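Local structure of alpha-/beta-galactoside alpha-2,3-sialyltransferase (Photobacterium phosphoreum, 2ZWI) at residues Gln19-Ile24 with Thr204-Gln209; Ser95-Ala98 with Glu104-Leu107; Tyr121-Leu126 with Ser155-Tyr160. The protein probably transfers sialic acid from a CMP-linked donor onto galactosides in alpha-2,3 linkage, as a glycosyltransferase of the GT-B clan that also binds zinc. All coordinates share one frame; numbering follows the deposited sequence.

Interaction 1 (Gln19-Ile24 with Thr204-Gln209)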
ATOM      1  N   GLN A  19      -6.317   5.001  -4.427  1.00 10.76           N
ATOM      2  CA  GLN A  19      -7.001   5.335  -5.676  1.00 10.71           C
ATOM      3  C   GLN A  19      -8.434   5.790  -5.430  1.00 10.82           C
ATOM      4  O   GLN A  19      -8.852   6.805  -5.982  1.00 10.59           O
ATOM      5  CB  GLN A  19      -6.948   4.180  -6.679  1.00 10.75           C
ATOM      6  CG  GLN A  19      -5.575   3.939  -7.312  1.00 10.06           C
ATOM      7  CD  GLN A  19      -5.540   2.634  -8.088  1.00 10.39           C
ATOM      8  OE1 GLN A  19      -6.582   2.111  -8.480  1.00 11.89           O
ATOM      9  NE2 GLN A  19      -4.347   2.104  -8.317  1.00 10.60           N
ATOM     10  N   MET A  20      -9.175   5.065  -4.588  1.00 11.12           N
ATOM     11  CA  MET A  20     -10.540   5.478  -4.204  1.00 11.32           C
ATOM     12  C   MET A  20     -10.524   6.910  -3.670  1.00 11.09           C
ATOM     13  O   MET A  20     -11.322   7.753  -4.063  1.00 11.25           O
ATOM     14  CB  MET A  20     -11.120   4.544  -3.132  1.00 11.15           C
ATOM     15  CG  MET A  20     -11.448   3.131  -3.588  1.00 11.00           C
ATOM     16  SD  MET A  20     -11.779   2.051  -2.181  1.00 11.86           S
ATOM     17  CE  MET A  20     -12.389   0.591  -3.012  1.00  9.29           C
ATOM     18  N   THR A  21      -9.581   7.184  -2.779  1.00 11.36           N
ATOM     19  CA  THR A  21      -9.491   8.493  -2.143  1.00 11.04           C
ATOM     20  C   THR A  21      -9.205   9.633  -3.142  1.00 11.15           C
ATOM     21  O   THR A  21      -9.789  10.702  -3.035  1.00 10.83           O
ATOM     22  CB  THR A  21      -8.467   8.465  -0.994  1.00 10.84           C
ATOM     23  OG1 THR A  21      -8.783   7.379  -0.107  1.00 12.19           O
ATOM     24  CG2 THR A  21      -8.505   9.750  -0.213  1.00 10.80           C
ATOM     25  N   GLN A  22      -8.316   9.394  -4.109  1.00 11.25           N
ATOM     26  CA  GLN A  22      -8.031  10.378  -5.165  1.00 12.32           C
ATOM     27  C   GLN A  22      -9.241  10.654  -6.064  1.00 11.48           C
ATOM     28  O   GLN A  22      -9.513  11.813  -6.417  1.00 11.83           O
ATOM     29  CB  GLN A  22      -6.838   9.920  -6.017  1.00 12.75           C
ATOM     30  CG  GLN A  22      -5.549   9.664  -5.220  1.00 16.72           C
ATOM     31  CD  GLN A  22      -4.760  10.929  -4.926  1.00 20.34           C
ATOM     32  OE1 GLN A  22      -5.219  11.819  -4.208  1.00 20.33           O
ATOM     33  NE2 GLN A  22      -3.549  11.006  -5.475  1.00 23.26           N
ATOM     34  N   ILE A  23      -9.958   9.595  -6.442  1.00 11.13           N
ATOM     35  CA  ILE A  23     -11.180   9.726  -7.244  1.00 11.42           C
ATOM     36  C   ILE A  23     -12.142  10.658  -6.510  1.00 11.66           C
ATOM     37  O   ILE A  23     -12.641  11.619  -7.094  1.00 12.11           O
ATOM     38  CB  ILE A  23     -11.878   8.359  -7.497  1.00 11.30           C
ATOM     39  CG1 ILE A  23     -11.110   7.539  -8.545  1.00 11.14           C
ATOM     40  CG2 ILE A  23     -13.361   8.565  -7.905  1.00 10.82           C
ATOM     41  CD1 ILE A  23     -11.495   6.029  -8.587  1.00 11.64           C
ATOM     42  N   ILE A  24     -12.347  10.388  -5.222  1.00 11.50           N
ATOM     43  CA  ILE A  24     -13.257  11.175  -4.379  1.00 12.31           C
ATOM     44  C   ILE A  24     -12.765  12.621  -4.237  1.00 13.07           C
ATOM     45  O   ILE A  24     -13.556  13.561  -4.352  1.00 13.55           O
ATOM     46  CB  ILE A  24     -13.454  10.506  -2.994  1.00 12.09           C
ATOM     47  CG1 ILE A  24     -14.129   9.134  -3.138  1.00 11.32           C
ATOM     48  CG2 ILE A  24     -14.243  11.398  -2.044  1.00 11.31           C
ATOM     49  CD1 ILE A  24     -13.842   8.201  -1.934  1.00 12.49           C
ATOM     50  N   THR A 204      -9.685  15.617   6.477  1.00 19.90           N
ATOM     51  CA  THR A 204      -9.634  16.958   7.059  1.00 21.05           C
ATOM     52  C   THR A 204     -10.339  17.983   6.151  1.00 21.24           C
ATOM     53  O   THR A 204     -10.941  18.931   6.649  1.00 22.07           O
ATOM     54  CB  THR A 204      -8.157  17.351   7.372  1.00 21.17           C
ATOM     55  OG1 THR A 204      -7.653  16.465   8.380  1.00 23.26           O
ATOM     56  CG2 THR A 204      -8.011  18.776   7.864  1.00 22.13           C
ATOM     57  N   THR A 205     -10.296  17.769   4.835  1.00 20.92           N
ATOM     58  CA  THR A 205     -10.900  18.705   3.879  1.00 20.92           C
ATOM     59  C   THR A 205     -12.163  18.179   3.175  1.00 20.11           C
ATOM     60  O   THR A 205     -12.866  18.947   2.514  1.00 19.90           O
ATOM     61  CB  THR A 205      -9.883  19.198   2.822  1.00 21.21           C
ATOM     62  OG1 THR A 205      -9.311  18.079   2.134  1.00 23.24           O
ATOM     63  CG2 THR A 205      -8.762  20.005   3.473  1.00 21.94           C
ATOM     64  N   PHE A 206     -12.438  16.881   3.320  1.00 18.84           N
ATOM     65  CA  PHE A 206     -13.614  16.246   2.719  1.00 17.98           C
ATOM     66  C   PHE A 206     -14.909  16.740   3.357  1.00 18.17           C
ATOM     67  O   PHE A 206     -15.010  16.842   4.588  1.00 17.75           O
ATOM     68  CB  PHE A 206     -13.544  14.724   2.900  1.00 17.04           C
ATOM     69  CG  PHE A 206     -12.754  13.992   1.832  1.00 16.30           C
ATOM     70  CD1 PHE A 206     -12.017  14.677   0.869  1.00 15.14           C
ATOM     71  CD2 PHE A 206     -12.743  12.597   1.812  1.00 15.17           C
ATOM     72  CE1 PHE A 206     -11.303  13.986  -0.103  1.00 15.09           C
ATOM     73  CE2 PHE A 206     -12.013  11.898   0.856  1.00 13.95           C
ATOM     74  CZ  PHE A 206     -11.296  12.594  -0.108  1.00 14.28           C
ATOM     75  N   ASN A 207     -15.902  17.023   2.517  1.00 18.46           N
ATOM     76  CA  ASN A 207     -17.262  17.229   2.993  1.00 18.78           C
ATOM     77  C   ASN A 207     -17.941  15.881   3.272  1.00 19.23           C
ATOM     78  O   ASN A 207     -17.388  14.817   2.962  1.00 19.20           O
ATOM     79  CB  ASN A 207     -18.065  18.088   1.997  1.00 18.85           C
ATOM     80  CG  ASN A 207     -18.212  17.432   0.626  1.00 18.07           C
ATOM     81  OD1 ASN A 207     -18.479  16.231   0.510  1.00 15.95           O
ATOM     82  ND2 ASN A 207     -18.054  18.231  -0.421  1.00 18.08           N
ATOM     83  N   SER A 208     -19.134  15.924   3.863  1.00 19.80           N
ATOM     84  CA  SER A 208     -19.857  14.707   4.240  1.00 19.95           C
ATOM     85  C   SER A 208     -20.049  13.720   3.096  1.00 19.73           C
ATOM     86  O   SER A 208     -19.827  12.524   3.270  1.00 19.51           O
ATOM     87  CB  SER A 208     -21.215  15.053   4.852  1.00 20.19           C
ATOM     88  OG  SER A 208     -21.078  15.259   6.239  1.00 22.58           O
ATOM     89  N   GLN A 209     -20.454  14.229   1.935  1.00 19.36           N
ATOM     90  CA  GLN A 209     -20.718  13.406   0.758  1.00 19.75           C
ATOM     91  C   GLN A 209     -19.477  12.631   0.307  1.00 18.48           C
ATOM     92  O   GLN A 209     -19.577  11.471  -0.114  1.00 18.19           O
ATOM     93  CB  GLN A 209     -21.243  14.278  -0.392  1.00 19.66           C
ATOM     94  CG  GLN A 209     -21.539  13.518  -1.686  1.00 21.85           C
ATOM     95  CD  GLN A 209     -22.038  14.424  -2.813  1.00 22.66           C
ATOM     96  OE1 GLN A 209     -21.841  14.130  -4.002  1.00 27.41           O
ATOM     97  NE2 GLN A 209     -22.684  15.534  -2.441  1.00 24.23           N
TER

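Interaction 2 (Ser95-Ala98 with Glu104-Leu107)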
ATOM      1  N   SER A  95      -1.608  -2.573 -25.106  1.00 15.68           N
ATOM      2  CA  SER A  95      -2.871  -2.628 -25.847  0.50 16.09           C
ATOM      3  C   SER A  95      -3.230  -1.282 -26.489  1.00 16.19           C
ATOM      4  O   SER A  95      -3.653  -1.240 -27.646  1.00 16.59           O
ATOM      5  CB  SER A  95      -4.005  -3.115 -24.943  0.50 16.13           C
ATOM      6  OG  SER A  95      -3.664  -4.340 -24.310  0.50 16.49           O
ATOM      7  N   ILE A  96      -3.052  -0.192 -25.741  1.00 16.37           N
ATOM      8  CA  ILE A  96      -3.264   1.173 -26.257  1.00 16.90           C
ATOM      9  C   ILE A  96      -2.333   1.520 -27.433  1.00 17.77           C
ATOM     10  O   ILE A  96      -2.803   1.993 -28.482  1.00 18.08           O
ATOM     11  CB  ILE A  96      -3.102   2.251 -25.140  1.00 16.79           C
ATOM     12  CG1 ILE A  96      -4.151   2.064 -24.042  1.00 15.68           C
ATOM     13  CG2 ILE A  96      -3.176   3.669 -25.731  1.00 16.39           C
ATOM     14  CD1 ILE A  96      -3.883   2.884 -22.797  1.00 16.66           C
ATOM     15  N   GLU A  97      -1.026   1.306 -27.246  1.00 18.28           N
ATOM     16  CA  GLU A  97      -0.005   1.598 -28.272  1.00 19.42           C
ATOM     17  C   GLU A  97      -0.200   0.794 -29.562  1.00 19.56           C
ATOM     18  O   GLU A  97       0.030   1.315 -30.661  1.00 19.72           O
ATOM     19  CB  GLU A  97       1.415   1.337 -27.743  1.00 19.61           C
ATOM     20  CG  GLU A  97       1.845   2.173 -26.525  1.00 22.10           C
ATOM     21  CD  GLU A  97       2.259   3.604 -26.868  1.00 26.57           C
ATOM     22  OE1 GLU A  97       1.926   4.097 -27.977  1.00 27.91           O
ATOM     23  OE2 GLU A  97       2.926   4.248 -26.019  1.00 27.01           O
ATOM     24  N   ALA A  98      -0.605  -0.469 -29.412  1.00 19.74           N
ATOM     25  CA  ALA A  98      -0.861  -1.375 -30.544  1.00 19.91           C
ATOM     26  C   ALA A  98      -1.857  -0.780 -31.535  1.00 20.11           C
ATOM     27  O   ALA A  98      -1.656  -0.860 -32.740  1.00 20.27           O
ATOM     28  CB  ALA A  98      -1.367  -2.719 -30.044  1.00 19.46           C
ATOM     29  N   GLU A 104      -2.441   9.843 -25.878  1.00 17.33           N
ATOM     30  CA  GLU A 104      -1.529  10.276 -24.820  1.00 17.78           C
ATOM     31  C   GLU A 104      -1.697   9.335 -23.637  1.00 16.35           C
ATOM     32  O   GLU A 104      -2.818   8.970 -23.301  1.00 15.90           O
ATOM     33  CB  GLU A 104      -1.822  11.716 -24.404  1.00 17.83           C
ATOM     34  CG  GLU A 104      -1.414  12.746 -25.455  1.00 20.25           C
ATOM     35  CD  GLU A 104      -1.909  14.152 -25.149  1.00 20.30           C
ATOM     36  OE1 GLU A 104      -2.201  14.448 -23.969  1.00 23.23           O
ATOM     37  OE2 GLU A 104      -1.990  14.971 -26.098  1.00 24.94           O
ATOM     38  N   ILE A 105      -0.584   8.918 -23.032  1.00 15.33           N
ATOM     39  CA  ILE A 105      -0.632   8.060 -21.837  1.00 14.20           C
ATOM     40  C   ILE A 105       0.119   8.711 -20.681  1.00 13.70           C
ATOM     41  O   ILE A 105       1.251   9.152 -20.841  1.00 13.64           O
ATOM     42  CB  ILE A 105      -0.040   6.646 -22.088  1.00 14.20           C
ATOM     43  CG1 ILE A 105      -0.874   5.883 -23.121  1.00 14.03           C
ATOM     44  CG2 ILE A 105       0.027   5.849 -20.781  1.00 13.09           C
ATOM     45  CD1 ILE A 105      -0.124   4.754 -23.820  1.00 13.32           C
ATOM     46  N   GLU A 106      -0.532   8.768 -19.525  1.00 13.05           N
ATOM     47  CA  GLU A 106       0.079   9.250 -18.288  1.00 13.07           C
ATOM     48  C   GLU A 106      -0.118   8.207 -17.200  1.00 12.23           C
ATOM     49  O   GLU A 106      -1.127   7.500 -17.193  1.00 12.24           O
ATOM     50  CB  GLU A 106      -0.535  10.589 -17.871  1.00 12.92           C
ATOM     51  CG  GLU A 106      -0.204  11.700 -18.861  1.00 16.34           C
ATOM     52  CD  GLU A 106      -0.712  13.063 -18.438  1.00 20.23           C
ATOM     53  OE1 GLU A 106      -0.602  14.010 -19.259  1.00 22.77           O
ATOM     54  OE2 GLU A 106      -1.213  13.194 -17.300  1.00 21.18           O
ATOM     55  N   LEU A 107       0.841   8.116 -16.285  1.00 11.41           N
ATOM     56  CA  LEU A 107       0.885   7.013 -15.317  1.00 10.58           C
ATOM     57  C   LEU A 107       0.940   7.500 -13.881  1.00 10.15           C
ATOM     58  O   LEU A 107       1.668   8.438 -13.570  1.00 10.45           O
ATOM     59  CB  LEU A 107       2.098   6.109 -15.574  1.00 10.41           C
ATOM     60  CG  LEU A 107       2.305   5.557 -16.992  1.00 11.06           C
ATOM     61  CD1 LEU A 107       3.627   4.845 -17.097  1.00 10.22           C
ATOM     62  CD2 LEU A 107       1.147   4.626 -17.402  1.00 11.22           C
TER

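Interaction 3 (Tyr121-Leu126 with Ser155-Tyr160)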
ATOM      1  N   TYR A 121      15.855  -1.449  -0.355  1.00 12.69           N
ATOM      2  CA  TYR A 121      16.976  -1.721   0.533  1.00 12.76           C
ATOM      3  C   TYR A 121      18.015  -2.609  -0.155  1.00 12.44           C
ATOM      4  O   TYR A 121      19.206  -2.302  -0.151  1.00 11.93           O
ATOM      5  CB  TYR A 121      16.526  -2.361   1.847  1.00 13.32           C
ATOM      6  CG  TYR A 121      17.690  -2.572   2.785  1.00 13.66           C
ATOM      7  CD1 TYR A 121      18.131  -1.535   3.604  1.00 14.25           C
ATOM      8  CD2 TYR A 121      18.376  -3.783   2.824  1.00 14.72           C
ATOM      9  CE1 TYR A 121      19.213  -1.694   4.445  1.00 15.17           C
ATOM     10  CE2 TYR A 121      19.477  -3.962   3.691  1.00 14.05           C
ATOM     11  CZ  TYR A 121      19.877  -2.904   4.493  1.00 14.70           C
ATOM     12  OH  TYR A 121      20.951  -3.035   5.350  1.00 15.67           O
ATOM     13  N   ASP A 122      17.547  -3.700  -0.751  1.00 12.61           N
ATOM     14  CA  ASP A 122      18.418  -4.644  -1.439  1.00 13.27           C
ATOM     15  C   ASP A 122      19.193  -3.952  -2.564  1.00 12.86           C
ATOM     16  O   ASP A 122      20.408  -4.097  -2.675  1.00 12.79           O
ATOM     17  CB  ASP A 122      17.612  -5.837  -1.965  1.00 13.52           C
ATOM     18  CG  ASP A 122      17.215  -6.827  -0.857  1.00 16.46           C
ATOM     19  OD1 ASP A 122      17.902  -6.895   0.179  1.00 18.87           O
ATOM     20  OD2 ASP A 122      16.214  -7.557  -1.039  1.00 19.83           O
ATOM     21  N   PHE A 123      18.481  -3.172  -3.367  1.00 12.77           N
ATOM     22  CA  PHE A 123      19.072  -2.412  -4.458  1.00 12.68           C
ATOM     23  C   PHE A 123      20.137  -1.433  -3.956  1.00 13.03           C
ATOM     24  O   PHE A 123      21.164  -1.250  -4.613  1.00 12.93           O
ATOM     25  CB  PHE A 123      17.969  -1.685  -5.231  1.00 12.11           C
ATOM     26  CG  PHE A 123      18.447  -0.960  -6.456  1.00 12.16           C
ATOM     27  CD1 PHE A 123      18.496  -1.609  -7.693  1.00 11.09           C
ATOM     28  CD2 PHE A 123      18.815   0.385  -6.384  1.00 11.08           C
ATOM     29  CE1 PHE A 123      18.942  -0.927  -8.837  1.00 10.73           C
ATOM     30  CE2 PHE A 123      19.249   1.066  -7.516  1.00 11.28           C
ATOM     31  CZ  PHE A 123      19.320   0.407  -8.744  1.00 10.31           C
ATOM     32  N   SER A 124      19.889  -0.814  -2.798  1.00 13.24           N
ATOM     33  CA  SER A 124      20.825   0.140  -2.190  1.00 13.66           C
ATOM     34  C   SER A 124      22.127  -0.512  -1.721  1.00 14.57           C
ATOM     35  O   SER A 124      23.118   0.183  -1.524  1.00 14.82           O
ATOM     36  CB  SER A 124      20.183   0.885  -1.008  1.00 13.01           C
ATOM     37  OG  SER A 124      20.245   0.122   0.179  1.00 12.20           O
ATOM     38  N   ARG A 125      22.111  -1.830  -1.520  1.00 15.68           N
ATOM     39  CA  ARG A 125      23.329  -2.576  -1.124  1.00 16.92           C
ATOM     40  C   ARG A 125      24.283  -2.774  -2.298  1.00 16.93           C
ATOM     41  O   ARG A 125      25.480  -3.041  -2.096  1.00 16.82           O
ATOM     42  CB  ARG A 125      22.985  -3.962  -0.540  1.00 17.33           C
ATOM     43  CG  ARG A 125      22.070  -3.992   0.705  1.00 19.71           C
ATOM     44  CD  ARG A 125      22.655  -3.261   1.894  1.00 23.27           C
ATOM     45  NE  ARG A 125      22.296  -1.849   1.839  1.00 27.09           N
ATOM     46  CZ  ARG A 125      22.641  -0.935   2.740  1.00 29.47           C
ATOM     47  NH1 ARG A 125      23.376  -1.267   3.802  1.00 30.76           N
ATOM     48  NH2 ARG A 125      22.248   0.321   2.574  1.00 29.51           N
ATOM     49  N   LEU A 126      23.754  -2.663  -3.519  1.00 17.02           N
ATOM     50  CA  LEU A 126      24.550  -2.836  -4.737  0.50 17.01           C
ATOM     51  C   LEU A 126      25.596  -1.737  -4.847  1.00 17.23           C
ATOM     52  O   LEU A 126      25.344  -0.608  -4.436  1.00 17.23           O
ATOM     53  CB  LEU A 126      23.652  -2.819  -5.977  0.50 16.97           C
ATOM     54  CG  LEU A 126      22.967  -4.101  -6.455  0.50 16.80           C
ATOM     55  CD1 LEU A 126      21.888  -4.584  -5.512  0.50 17.18           C
ATOM     56  CD2 LEU A 126      22.375  -3.852  -7.815  0.50 16.91           C
ATOM     57  N   SER A 155      11.779  -5.766 -11.224  1.00 15.60           N
ATOM     58  CA  SER A 155      12.926  -5.319 -10.450  1.00 15.01           C
ATOM     59  C   SER A 155      12.752  -3.829 -10.123  1.00 14.30           C
ATOM     60  O   SER A 155      11.948  -3.142 -10.755  1.00 13.55           O
ATOM     61  CB  SER A 155      14.196  -5.534 -11.270  1.00 15.08           C
ATOM     62  OG  SER A 155      14.114  -4.780 -12.467  1.00 15.38           O
ATOM     63  N   ILE A 156      13.502  -3.342  -9.138  1.00 13.66           N
ATOM     64  CA  ILE A 156      13.434  -1.935  -8.724  1.00 13.22           C
ATOM     65  C   ILE A 156      13.639  -0.951  -9.873  1.00 12.90           C
ATOM     66  O   ILE A 156      12.840  -0.019 -10.057  1.00 12.01           O
ATOM     67  CB  ILE A 156      14.431  -1.632  -7.568  1.00 13.83           C
ATOM     68  CG1 ILE A 156      13.788  -1.956  -6.225  1.00 13.93           C
ATOM     69  CG2 ILE A 156      14.912  -0.157  -7.600  1.00 13.94           C
ATOM     70  CD1 ILE A 156      12.334  -1.438  -6.047  1.00 15.58           C
ATOM     71  N   GLU A 157      14.695  -1.173 -10.654  1.00 12.47           N
ATOM     72  CA  GLU A 157      15.029  -0.279 -11.762  1.00 12.32           C
ATOM     73  C   GLU A 157      13.917  -0.193 -12.827  1.00 11.96           C
ATOM     74  O   GLU A 157      13.745   0.848 -13.472  1.00 12.12           O
ATOM     75  CB  GLU A 157      16.392  -0.649 -12.372  1.00 12.60           C
ATOM     76  CG  GLU A 157      16.479  -2.033 -13.060  1.00 11.96           C
ATOM     77  CD  GLU A 157      16.877  -3.173 -12.131  1.00 14.46           C
ATOM     78  OE1 GLU A 157      16.749  -3.059 -10.886  1.00 15.39           O
ATOM     79  OE2 GLU A 157      17.316  -4.211 -12.656  1.00 13.92           O
ATOM     80  N   ASN A 158      13.165  -1.280 -12.994  1.00 11.45           N
ATOM     81  CA  ASN A 158      12.072  -1.347 -13.973  1.00 11.34           C
ATOM     82  C   ASN A 158      10.789  -0.716 -13.478  1.00 10.91           C
ATOM     83  O   ASN A 158      10.233   0.164 -14.139  1.00 11.18           O
ATOM     84  CB  ASN A 158      11.804  -2.802 -14.395  1.00 11.49           C
ATOM     85  CG  ASN A 158      12.882  -3.347 -15.321  1.00 12.62           C
ATOM     86  OD1 ASN A 158      13.753  -2.612 -15.770  1.00 12.58           O
ATOM     87  ND2 ASN A 158      12.814  -4.640 -15.617  1.00 13.50           N
ATOM     88  N   ILE A 159      10.324  -1.163 -12.313  1.00  9.96           N
ATOM     89  CA  ILE A 159       9.066  -0.654 -11.750  1.00  9.64           C
ATOM     90  C   ILE A 159       9.143   0.841 -11.422  1.00  9.27           C
ATOM     91  O   ILE A 159       8.160   1.546 -11.594  1.00  8.60           O
ATOM     92  CB  ILE A 159       8.543  -1.513 -10.567  1.00  9.40           C
ATOM     93  CG1 ILE A 159       9.435  -1.381  -9.322  1.00  9.62           C
ATOM     94  CG2 ILE A 159       8.421  -2.975 -10.998  1.00 10.06           C
ATOM     95  CD1 ILE A 159       8.950  -2.186  -8.120  1.00  8.94           C
ATOM     96  N   TYR A 160      10.316   1.323 -11.000  1.00  9.40           N
ATOM     97  CA  TYR A 160      10.505   2.764 -10.801  1.00 10.11           C
ATOM     98  C   TYR A 160      11.095   3.502 -12.019  1.00 10.32           C
ATOM     99  O   TYR A 160      11.571   4.644 -11.897  1.00 10.33           O
ATOM    100  CB  TYR A 160      11.313   3.052  -9.520  1.00 10.15           C
ATOM    101  CG  TYR A 160      10.547   2.802  -8.232  1.00 10.31           C
ATOM    102  CD1 TYR A 160       9.488   3.632  -7.856  1.00 11.13           C
ATOM    103  CD2 TYR A 160      10.888   1.747  -7.384  1.00  9.57           C
ATOM    104  CE1 TYR A 160       8.771   3.409  -6.670  1.00 10.99           C
ATOM    105  CE2 TYR A 160      10.194   1.525  -6.188  1.00 10.19           C
ATOM    106  CZ  TYR A 160       9.132   2.363  -5.839  1.00 10.89           C
ATOM    107  OH  TYR A 160       8.432   2.148  -4.668  1.00 11.48           O
TER

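Interaction 1 (Gln19-Ile24 with Thr204-Gln209)
Phe-206 carries the contact from the side of residues 204-209, driving its ring from the loop before helix 208-218 against helix 14-26. With CG beside the backbone N (chi1 -86°), the ring is thrown toward helix 14-26, and its far end, CZ and CE2, arrives between Thr-21 and Ile-24, one helical turn apart. CE2 lies 3.7 Å from CG2 of Ile-24, and CZ is 4.0 Å from CG2 of Thr-21; both side chains cross the phenylalanine at about a right angle. The ring edge also meets the backbone: Thr-21 O sits near the ring plane, 3.8 Å from Phe-206 CZ. OG1 of Thr-21 is turned back to the carbonyl oxygen of Ile-17, one turn earlier, while its methyl faces the ring.

Asn-207 follows as the N-cap of helix 208-218, its side chain holding a backbone N of the first turn, while its own N is bound by the side-chain oxygen of Gln-210, an exchange consistent with a capping box. The amide of Gln-210 also donates to Ile-24 O, and further along this helix Phe-214 touches Thr-21 and Phe-217 touches Ile-24.

The chemistry is thus mainly that of a hydrophobic seam with a polar margin. Two methyl groups pack against the far end of a buried aromatic ring, and a carbonyl oxygen faces its weakly positive C-H edge, a complementary though probably small electrostatic term. A polar link between the two helices comes from Gln-210, beside the ring.

Interaction 2 (Ser95-Ala98 with Glu104-Leu107)
Ile-105 pushes its CD1 methyl from strand 104-110 into the angle between Ile-96 and Glu-97, two neighbours on the last turn of helix 86-98. Its chain is extended beyond CB (chi2 158°), which carries the terminal methyl well clear of the strand. There it meets Ile-96 tip to tip, CD1 lying 3.8 Å from CG2 of Ile-96. The partner methyl is the short branch of Ile-96, anti to the backbone N, and it also comes to 4.1 Å from CG1 of Ile-105, so that it grazes the last two carbons of the longer branch of Ile-105. Even CB of Ile-96 is close, 4.1 Å from CD1 of Ile-105.

Glu-97 closes over the same methyl from another direction. Its CB does not aim at the strand, but a bend at chi2 (-78°) swings the carboxylate round until OE2 stands 3.8 Å from CD1 of Ile-105. That oxygen has a true polar partner in the hydroxyl of Tyr-166, whose side chain also touches Ile-105.

The contact joins the helix and the second strand of the beta-alpha-beta unit 74-82, 86-98, 104-110. Ile-93, one turn earlier in the helix, and Ile-79 of the adjoining strand also touch Ile-105, while Ile-96 reaches Val-77 and helix 58-70.

Chemically, aliphatic contact dominates the buried part, and the carboxylate group at its partly exposed side makes the contact itself, through CD and OE2. The hydrogen bond between OE2 and the Tyr-166 hydroxyl probably offsets part of the cost of holding an acid against a methyl group.

Interaction 3 (Tyr121-Leu126 with Ser155-Tyr160)
Ile-156 lays its CG2 methyl over one face of the Phe-123 ring, and this is the close-packed part of the contact between helix 114-125 and the short helix 156-159. The methyl stands 4.0 Å from the ring centroid, a CH-pi arrangement; it is displaced toward the root of the ring, with CG of Phe-123 only 3.8 Å from Ile-156 CG2. CG anti to the backbone N (chi1 -175°) carries the Phe-123 ring out toward the short helix, and chi2 of 89° turns a face to the methyl. The second branch of Ile-156 turns off elsewhere, bringing CD1 to the edge of the Tyr-160 ring.

The side formed by Glu-157 is thinner: one carboxylate oxygen touches the ring, and the residue is partly exposed. Its carboxylate, brought round by a bent chain, approaches obliquely, its plane 38° from that of the ring, and OE1 comes to 3.7 Å from Phe-123 CE1. Glu-157 also touches Lys-134 of helix 128-147, whose Gln-131 borders Phe-123.

Beyond the interface, exposed Arg-125 folds back on its own segment. NE and NH2 both bind Ser-124 OG side-on, the latter at 3.1 Å, while the guanidinium lies over one face of Tyr-121. Ser-124 OG itself donates to Tyr-121 O at 2.7 Å.

Helices 114-125, 128-147 and 156-159 all belong to the connection from strand 104-110 to its parallel neighbour 168-172. The contact therefore packs the first helix of an enlarged beta-alpha-beta crossover against the last, within the Rossmann-like N-terminal domain of a GT-B fold.

Each contact involves a helix from the part of the chain built on the seven-stranded parallel sheet. Interactions 2 and 3 follow one another in the chain, strand 104-110 leading into helix 114-125; their centres are 25 Å apart, their nearest atoms about 8 Å. Both fall within the long excursion between the two segments of interaction 1, which lies across the chain's centre from interaction 3, 33 Å between centres. Interaction 1 is nearer the nucleotide: the side chain of Thr-21 is about 8 Å from that of the CMP-binding Glu-306 and about 13 Å from bound CMP, and helix 14-26 begins just after the pocket residue Thr-13. Interactions 2 and 3 lie away from the known sites.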